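Alcohol dehydrogenase, zinc-containing (Thermotoga maritima, PDB 3IP1) catalyses the NAD(+)-dependent, zinc-requiring oxidation of scyllo-inosose to 3-dehydro-scyllo-inosose, probably as a step in myo-inositol breakdown. Local coordinates at residues D13-F18 with E80-Y85; N311-I316 with Q337-Q342; P196-Y201 with P351-L356. All coordinates share one frame; numbering follows the deposited sequence.

Contact 1 lies at the surface, its centre about 24 Å from the centre of the chain, and joins two loops through a salt bridge and an aliphatic chain laid on a tyrosine ring. Contact 2 is buried: two parallel strands of the nucleotide-binding sheet bonded mainly backbone to backbone. Contact 3, deeper still, packs two helices by van der Waals contact, polar side chains included. The chemistry thus follows the place in the fold. Contacts 2 and 3 are neighbours, their centres about 19 Å apart, and strand 337-340 runs on toward helix 349-358; the centre of contact 1 is about 31 and 34 Å from theirs. Contacts 2 and 3 both adjoin other subunits.

Contact 1 of 3, residues D13-F18 with E80-Y85; sequences DPRPEF and EGYILY
R15 passes obliquely over Y82 where two irregular loops meet, one following strand 3-12 and the other following helix 69-75; the second belongs to the GroES-like domain typical of zinc-containing alcohol dehydrogenases. A type I beta turn from R15 to F18, closed by the F18 N to R15 O bond, redirects the first loop just after it has met its partner.

The apolar part of the contact is a CH-pi interaction. R15 CG sits over the face of the Y82 ring, 3.7 Å from its centroid, and the chain then runs extended across the ring. As a result the guanidinium, tilted 30° from the ring plane, has Y82 CD2 over one of its faces, with R15 CZ 3.7 Å from that carbon. Y82 thus supports both the aliphatic and the charged portions of one arginine.

Charge pairing holds the far end. E80 bends at chi2, which brings its carboxylate round to the edge of the guanidinium, and the two planes stand 63° apart. D78 forms a second salt bridge with R15 NH2, so the same nitrogen is shared by two acidic residues, whose carboxylates probably help to fix the guanidinium in place and offset its charge. On the other loop segment, D13 turns its carboxylate to R38, whose NE also bonds the backbone oxygen of E80, tying both sides of the contact to strand 37-38.

In the salt bridge across the loops, R15 NH2 donates to E80 OE1 at 2.7 Å and 164°, almost within the guanidinium plane, and meets that oxygen on its anti side.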
# COMPACT_ATOMS: atom_id res chain seq x y z
N ASP A 13 24.88 29.94 -25.72
CA ASP A 13 24.72 30.14 -27.17
C ASP A 13 23.61 29.26 -27.72
O ASP A 13 23.89 28.29 -28.42
CB ASP A 13 26.05 29.84 -27.88
CG ASP A 13 26.09 30.36 -29.32
OD1 ASP A 13 25.17 31.09 -29.72
OD2 ASP A 13 27.05 30.04 -30.05
N PRO A 14 22.34 29.60 -27.41
CA PRO A 14 21.23 28.66 -27.59
C PRO A 14 20.86 28.34 -29.03
O PRO A 14 20.99 29.18 -29.91
CB PRO A 14 20.05 29.36 -26.90
CG PRO A 14 20.68 30.42 -26.06
CD PRO A 14 21.89 30.86 -26.80
N ARG A 15 20.42 27.10 -29.25
CA ARG A 15 19.82 26.67 -30.49
C ARG A 15 18.65 27.58 -30.84
O ARG A 15 18.02 28.17 -29.94
CB ARG A 15 19.37 25.20 -30.39
CG ARG A 15 20.55 24.20 -30.31
CD ARG A 15 20.10 22.82 -30.74
NE ARG A 15 21.18 21.85 -30.93
CZ ARG A 15 21.86 21.66 -32.06
NH1 ARG A 15 21.63 22.39 -33.13
NH2 ARG A 15 22.80 20.74 -32.10
N PRO A 16 18.37 27.74 -32.15
CA PRO A 16 17.33 28.67 -32.63
C PRO A 16 15.96 28.42 -32.01
O PRO A 16 15.25 29.37 -31.69
CB PRO A 16 17.27 28.39 -34.14
CG PRO A 16 18.59 27.80 -34.46
CD PRO A 16 19.02 27.02 -33.26
N GLU A 17 15.59 27.15 -31.82
CA GLU A 17 14.30 26.80 -31.19
C GLU A 17 14.16 27.26 -29.73
O GLU A 17 13.03 27.38 -29.23
CB GLU A 17 14.02 25.29 -31.29
CG GLU A 17 15.06 24.38 -30.60
CD GLU A 17 16.13 23.83 -31.56
OE1 GLU A 17 16.40 24.46 -32.62
OE2 GLU A 17 16.69 22.75 -31.25
N PHE A 18 15.27 27.50 -29.04
CA PHE A 18 15.20 27.72 -27.60
C PHE A 18 14.50 29.02 -27.26
O PHE A 18 14.78 30.06 -27.83
CB PHE A 18 16.60 27.71 -26.97
CG PHE A 18 16.62 28.09 -25.51
CD1 PHE A 18 16.38 27.14 -24.51
CD2 PHE A 18 16.89 29.41 -25.12
CE1 PHE A 18 16.40 27.47 -23.18
CE2 PHE A 18 16.92 29.76 -23.76
CZ PHE A 18 16.66 28.77 -22.79
N GLU A 80 27.55 20.15 -33.38
CA GLU A 80 27.46 21.61 -33.40
C GLU A 80 28.01 22.22 -32.13
O GLU A 80 27.84 23.42 -31.89
CB GLU A 80 26.01 22.07 -33.60
CG GLU A 80 25.45 21.84 -34.99
CD GLU A 80 24.93 20.43 -35.17
OE1 GLU A 80 24.28 19.90 -34.24
OE2 GLU A 80 25.17 19.84 -36.26
N GLY A 81 28.64 21.39 -31.29
CA GLY A 81 29.25 21.89 -30.05
C GLY A 81 28.37 22.05 -28.81
O GLY A 81 28.86 22.48 -27.76
N TYR A 82 27.09 21.71 -28.91
CA TYR A 82 26.19 21.73 -27.74
C TYR A 82 26.44 20.53 -26.84
O TYR A 82 26.66 19.43 -27.33
CB TYR A 82 24.71 21.79 -28.14
CG TYR A 82 24.37 23.11 -28.77
CD1 TYR A 82 23.97 24.18 -27.98
CD2 TYR A 82 24.53 23.32 -30.15
CE1 TYR A 82 23.69 25.41 -28.54
CE2 TYR A 82 24.25 24.56 -30.72
CZ TYR A 82 23.84 25.59 -29.91
OH TYR A 82 23.58 26.82 -30.45
N ILE A 83 26.39 20.76 -25.52
CA ILE A 83 26.53 19.68 -24.53
C ILE A 83 25.44 18.62 -24.75
O ILE A 83 24.36 18.94 -25.27
CB ILE A 83 26.53 20.20 -23.08
CG1 ILE A 83 25.12 20.60 -22.65
CG2 ILE A 83 27.50 21.37 -22.93
CD1 ILE A 83 25.01 21.14 -21.24
N LEU A 84 25.74 17.38 -24.37
CA LEU A 84 24.79 16.27 -24.52
C LEU A 84 23.77 16.25 -23.36
O LEU A 84 22.62 15.90 -23.55
CB LEU A 84 25.53 14.93 -24.66
CG LEU A 84 26.40 14.70 -25.91
CD1 LEU A 84 26.69 13.21 -26.13
CD2 LEU A 84 25.76 15.29 -27.17
N TYR A 85 24.20 16.66 -22.17
CA TYR A 85 23.31 16.69 -21.01
C TYR A 85 22.11 17.62 -21.19
O TYR A 85 22.27 18.84 -21.36
CB TYR A 85 24.08 17.02 -19.73
CG TYR A 85 23.23 16.88 -18.49
CD1 TYR A 85 22.86 15.61 -18.01
CD2 TYR A 85 22.76 18.00 -17.83
CE1 TYR A 85 22.05 15.48 -16.87
CE2 TYR A 85 21.95 17.90 -16.70
CZ TYR A 85 21.60 16.64 -16.23
OH TYR A 85 20.81 16.56 -15.11

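Contact 2 of 3, residues N311-I316 with Q337-Q342; sequences NATVAI and QIVGSQ
Q337 folds its side chain back over the start of the neighbouring strand, where its amide overlaps the backbone of A312 and the hydroxyl of T313. With CG held over the main chain, flanked by its own N and C (chi1 50°), and a bend at chi2, NE2 reaches T313 OG1 at 2.8 Å. The bond is almost straight, 177°, and lies in the amide plane; a weak second bond runs from NE2 to N311 O. A water donates to both Q337 OE1 and N311 OD1, bridging the two side chains; R335 also bonds N311 OD1, and R207 NH2 of the second subunit bonds Q337 OE1.

Beyond this polar end the pairing is regular parallel beta structure. V314 N donates to Q337 O at 2.7 Å, V339 N to V314 O, and I316 N to V339 O, each carbonyl also receiving a CA-H contact. On the face bearing T313, V339 CG2 packs 3.8 Å from A315 CB; on the other face I316 CD1 meets I338 CG2 at 3.6 Å.

Within the subunit, 337-340 is the outermost strand of the Rossmann-type sheet. Strand 285-288 flanks 313-316 on its other side, W297 of helix 293-306 packs against V314, I316 and I338, and the same-chain R207 of helix 194-207 touches V339. Residues 337-339 pair antiparallel with a strand of the second subunit, continuing the sheet across the interface.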
# COMPACT_ATOMS: atom_id res chain seq x y z
N ASN A 311 1.09 -9.16 -12.16
CA ASN A 311 1.50 -8.06 -11.29
C ASN A 311 2.94 -7.56 -11.50
O ASN A 311 3.54 -7.01 -10.59
CB ASN A 311 1.24 -8.43 -9.81
CG ASN A 311 -0.24 -8.54 -9.51
OD1 ASN A 311 -1.02 -7.63 -9.81
ND2 ASN A 311 -0.64 -9.67 -8.92
N ALA A 312 3.49 -7.75 -12.71
CA ALA A 312 4.82 -7.21 -13.02
C ALA A 312 4.79 -5.69 -12.99
O ALA A 312 3.79 -5.08 -13.37
CB ALA A 312 5.32 -7.68 -14.38
N THR A 313 5.87 -5.11 -12.52
CA THR A 313 6.08 -3.68 -12.58
C THR A 313 7.28 -3.38 -13.48
O THR A 313 8.34 -4.01 -13.35
CB THR A 313 6.31 -3.11 -11.16
OG1 THR A 313 5.11 -3.24 -10.41
CG2 THR A 313 6.71 -1.63 -11.22
N VAL A 314 7.13 -2.44 -14.41
CA VAL A 314 8.29 -1.96 -15.14
C VAL A 314 8.64 -0.59 -14.60
O VAL A 314 7.85 0.34 -14.68
CB VAL A 314 8.10 -1.88 -16.66
CG1 VAL A 314 9.46 -1.58 -17.33
CG2 VAL A 314 7.54 -3.14 -17.19
N ALA A 315 9.83 -0.49 -14.02
CA ALA A 315 10.30 0.79 -13.49
C ALA A 315 11.29 1.38 -14.50
O ALA A 315 12.24 0.70 -14.92
CB ALA A 315 10.95 0.58 -12.12
N ILE A 316 11.03 2.63 -14.91
CA ILE A 316 11.89 3.32 -15.88
C ILE A 316 12.76 4.35 -15.17
O ILE A 316 12.26 5.31 -14.61
CB ILE A 316 11.06 4.00 -16.99
CG1 ILE A 316 10.23 2.96 -17.75
CG2 ILE A 316 11.99 4.74 -18.00
CD1 ILE A 316 8.98 3.53 -18.45
N GLN A 337 2.07 -3.06 -14.44
CA GLN A 337 2.12 -1.60 -14.36
C GLN A 337 3.51 -1.03 -14.70
O GLN A 337 4.50 -1.75 -14.76
CB GLN A 337 1.64 -1.09 -12.98
CG GLN A 337 2.28 -1.75 -11.74
CD GLN A 337 1.66 -3.14 -11.37
OE1 GLN A 337 0.47 -3.43 -11.60
NE2 GLN A 337 2.49 -3.99 -10.80
N ILE A 338 3.53 0.28 -14.90
CA ILE A 338 4.71 1.02 -15.32
C ILE A 338 4.84 2.23 -14.41
O ILE A 338 3.91 3.03 -14.32
CB ILE A 338 4.53 1.56 -16.77
CG1 ILE A 338 4.22 0.42 -17.76
CG2 ILE A 338 5.78 2.37 -17.21
CD1 ILE A 338 3.71 0.93 -19.08
N VAL A 339 5.99 2.35 -13.77
CA VAL A 339 6.30 3.51 -12.93
C VAL A 339 7.56 4.19 -13.45
O VAL A 339 8.52 3.55 -13.88
CB VAL A 339 6.46 3.14 -11.40
CG1 VAL A 339 5.20 2.45 -10.86
CG2 VAL A 339 7.66 2.24 -11.16
N GLY A 340 7.56 5.51 -13.42
CA GLY A 340 8.78 6.24 -13.67
C GLY A 340 9.44 6.55 -12.34
O GLY A 340 8.77 6.64 -11.30
N SER A 341 10.75 6.74 -12.37
CA SER A 341 11.51 7.06 -11.17
C SER A 341 12.57 8.10 -11.49
O SER A 341 13.11 8.11 -12.60
CB SER A 341 12.19 5.80 -10.64
OG SER A 341 12.89 6.07 -9.45
N GLN A 342 12.87 8.96 -10.52
CA GLN A 342 14.02 9.86 -10.62
C GLN A 342 14.51 10.24 -9.21
O GLN A 342 13.70 10.26 -8.25
CB GLN A 342 13.69 11.13 -11.42
CG GLN A 342 13.03 12.25 -10.61
CD GLN A 342 12.79 13.53 -11.41
OE1 GLN A 342 13.10 13.60 -12.59
NE2 GLN A 342 12.23 14.56 -10.75
O HOH W 1 0.01 -4.92 -9.45

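Contact 3 of 3, residues P196-Y201 with P351-L356; sequences PTSVAY and PRVISL
Helix 194-207 starts beside the site of zinc 1, occupied here by cadmium and bound by H97, E98 and E195, and is crossed by helix 349-358. The axes of segments 196-201 and 351-356 pass 9.7 Å apart at a steep 109°. E195 immediately precedes the first segment, and the side chain of S198 lies about 9 Å from the bound cadmium ion.

V353 is the central side chain, its two methyls meeting different partners. CG1, anti to the backbone N (chi1 166°), meets T197 CG2 at 3.6 Å. CG2 touches both S198 and Y201, standing 3.5 Å from S198 OG and 3.6 Å from Y201 CD2. The S198 hydroxyl touches this methyl only by van der Waals contact. Both small hydroxyls can lie against an apolar neighbour because carbonyls one turn back in the chain satisfy them: V194 O at the helix start for S198 OG, and L193 O just before it for T197 OG1.

A chi1 of -167° swings the Y201 ring out toward V353 and L356. L356 CD2 comes to the ring edge, 4.0 Å from Y201 CE2. R352 crosses the tyrosine at about a right angle, and its CD lies 3.3 Å from Y201 OH. The polar ends of both residues turn to the third subunit, the hydroxyl to P213 O and R352 NE to D215 of that chain.

Helix 224-235 packs on the A200 and Y201 part of helix 194-207, I225 meeting V199, while W173 of strand 172-174 lies against P351 and I354 of helix 349-358.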
# COMPACT_ATOMS: atom_id res chain seq x y z
N PRO A 196 24.59 7.09 -6.31
CA PRO A 196 24.05 6.25 -7.40
C PRO A 196 23.33 4.98 -6.90
O PRO A 196 22.40 4.49 -7.56
CB PRO A 196 25.30 5.87 -8.21
CG PRO A 196 26.47 6.09 -7.27
CD PRO A 196 26.05 7.26 -6.41
N THR A 197 23.74 4.46 -5.75
CA THR A 197 23.09 3.25 -5.22
C THR A 197 21.67 3.60 -4.78
O THR A 197 20.74 2.79 -4.94
CB THR A 197 23.92 2.60 -4.05
OG1 THR A 197 25.24 2.27 -4.52
CG2 THR A 197 23.23 1.32 -3.51
N SER A 198 21.51 4.83 -4.28
CA SER A 198 20.21 5.34 -3.82
C SER A 198 19.27 5.67 -4.96
O SER A 198 18.05 5.60 -4.80
CB SER A 198 20.40 6.58 -2.93
OG SER A 198 21.09 6.23 -1.73
N VAL A 199 19.83 6.05 -6.11
CA VAL A 199 19.03 6.19 -7.33
C VAL A 199 18.37 4.85 -7.67
O VAL A 199 17.16 4.79 -7.91
CB VAL A 199 19.88 6.70 -8.53
CG1 VAL A 199 19.12 6.55 -9.85
CG2 VAL A 199 20.32 8.18 -8.32
N ALA A 200 19.17 3.78 -7.72
CA ALA A 200 18.68 2.42 -7.95
C ALA A 200 17.68 2.02 -6.86
O ALA A 200 16.62 1.47 -7.14
CB ALA A 200 19.85 1.43 -7.97
N TYR A 201 18.03 2.31 -5.61
CA TYR A 201 17.18 1.94 -4.49
C TYR A 201 15.81 2.61 -4.60
O TYR A 201 14.79 1.95 -4.46
CB TYR A 201 17.86 2.30 -3.16
CG TYR A 201 17.22 1.70 -1.92
CD1 TYR A 201 16.01 2.21 -1.42
CD2 TYR A 201 17.85 0.66 -1.21
CE1 TYR A 201 15.43 1.67 -0.25
CE2 TYR A 201 17.29 0.14 -0.05
CZ TYR A 201 16.07 0.64 0.42
OH TYR A 201 15.50 0.13 1.57
N PRO A 351 19.90 6.60 4.29
CA PRO A 351 20.45 5.89 5.45
C PRO A 351 20.25 4.39 5.39
O PRO A 351 21.07 3.65 5.92
CB PRO A 351 19.69 6.51 6.64
CG PRO A 351 18.47 7.15 6.06
CD PRO A 351 18.86 7.57 4.67
N ARG A 352 19.21 3.93 4.71
CA ARG A 352 19.06 2.50 4.55
C ARG A 352 20.12 1.94 3.60
O ARG A 352 20.60 0.83 3.80
CB ARG A 352 17.66 2.11 4.05
CG ARG A 352 16.56 2.13 5.11
CD ARG A 352 15.22 1.76 4.45
NE ARG A 352 14.06 1.85 5.34
CZ ARG A 352 13.22 2.88 5.39
NH1 ARG A 352 13.41 3.96 4.62
NH2 ARG A 352 12.20 2.84 6.21
N VAL A 353 20.45 2.68 2.55
CA VAL A 353 21.54 2.26 1.65
C VAL A 353 22.86 2.15 2.44
O VAL A 353 23.63 1.22 2.25
CB VAL A 353 21.72 3.18 0.43
CG1 VAL A 353 23.09 2.90 -0.27
CG2 VAL A 353 20.54 3.00 -0.54
N ILE A 354 23.08 3.11 3.34
CA ILE A 354 24.26 3.09 4.21
C ILE A 354 24.28 1.85 5.14
O ILE A 354 25.31 1.16 5.24
CB ILE A 354 24.42 4.44 4.99
CG1 ILE A 354 24.75 5.57 3.99
CG2 ILE A 354 25.49 4.33 6.09
CD1 ILE A 354 24.36 7.01 4.46
N SER A 355 23.14 1.57 5.79
CA SER A 355 23.02 0.39 6.67
C SER A 355 23.24 -0.89 5.90
O SER A 355 23.87 -1.81 6.40
CB SER A 355 21.66 0.33 7.36
OG SER A 355 21.54 1.44 8.21
N LEU A 356 22.71 -0.94 4.68
CA LEU A 356 22.87 -2.09 3.82
C LEU A 356 24.36 -2.33 3.51
O LEU A 356 24.87 -3.44 3.69
CB LEU A 356 22.07 -1.85 2.54
CG LEU A 356 21.33 -2.96 1.80
CD1 LEU A 356 20.78 -4.09 2.68
CD2 LEU A 356 20.24 -2.32 0.99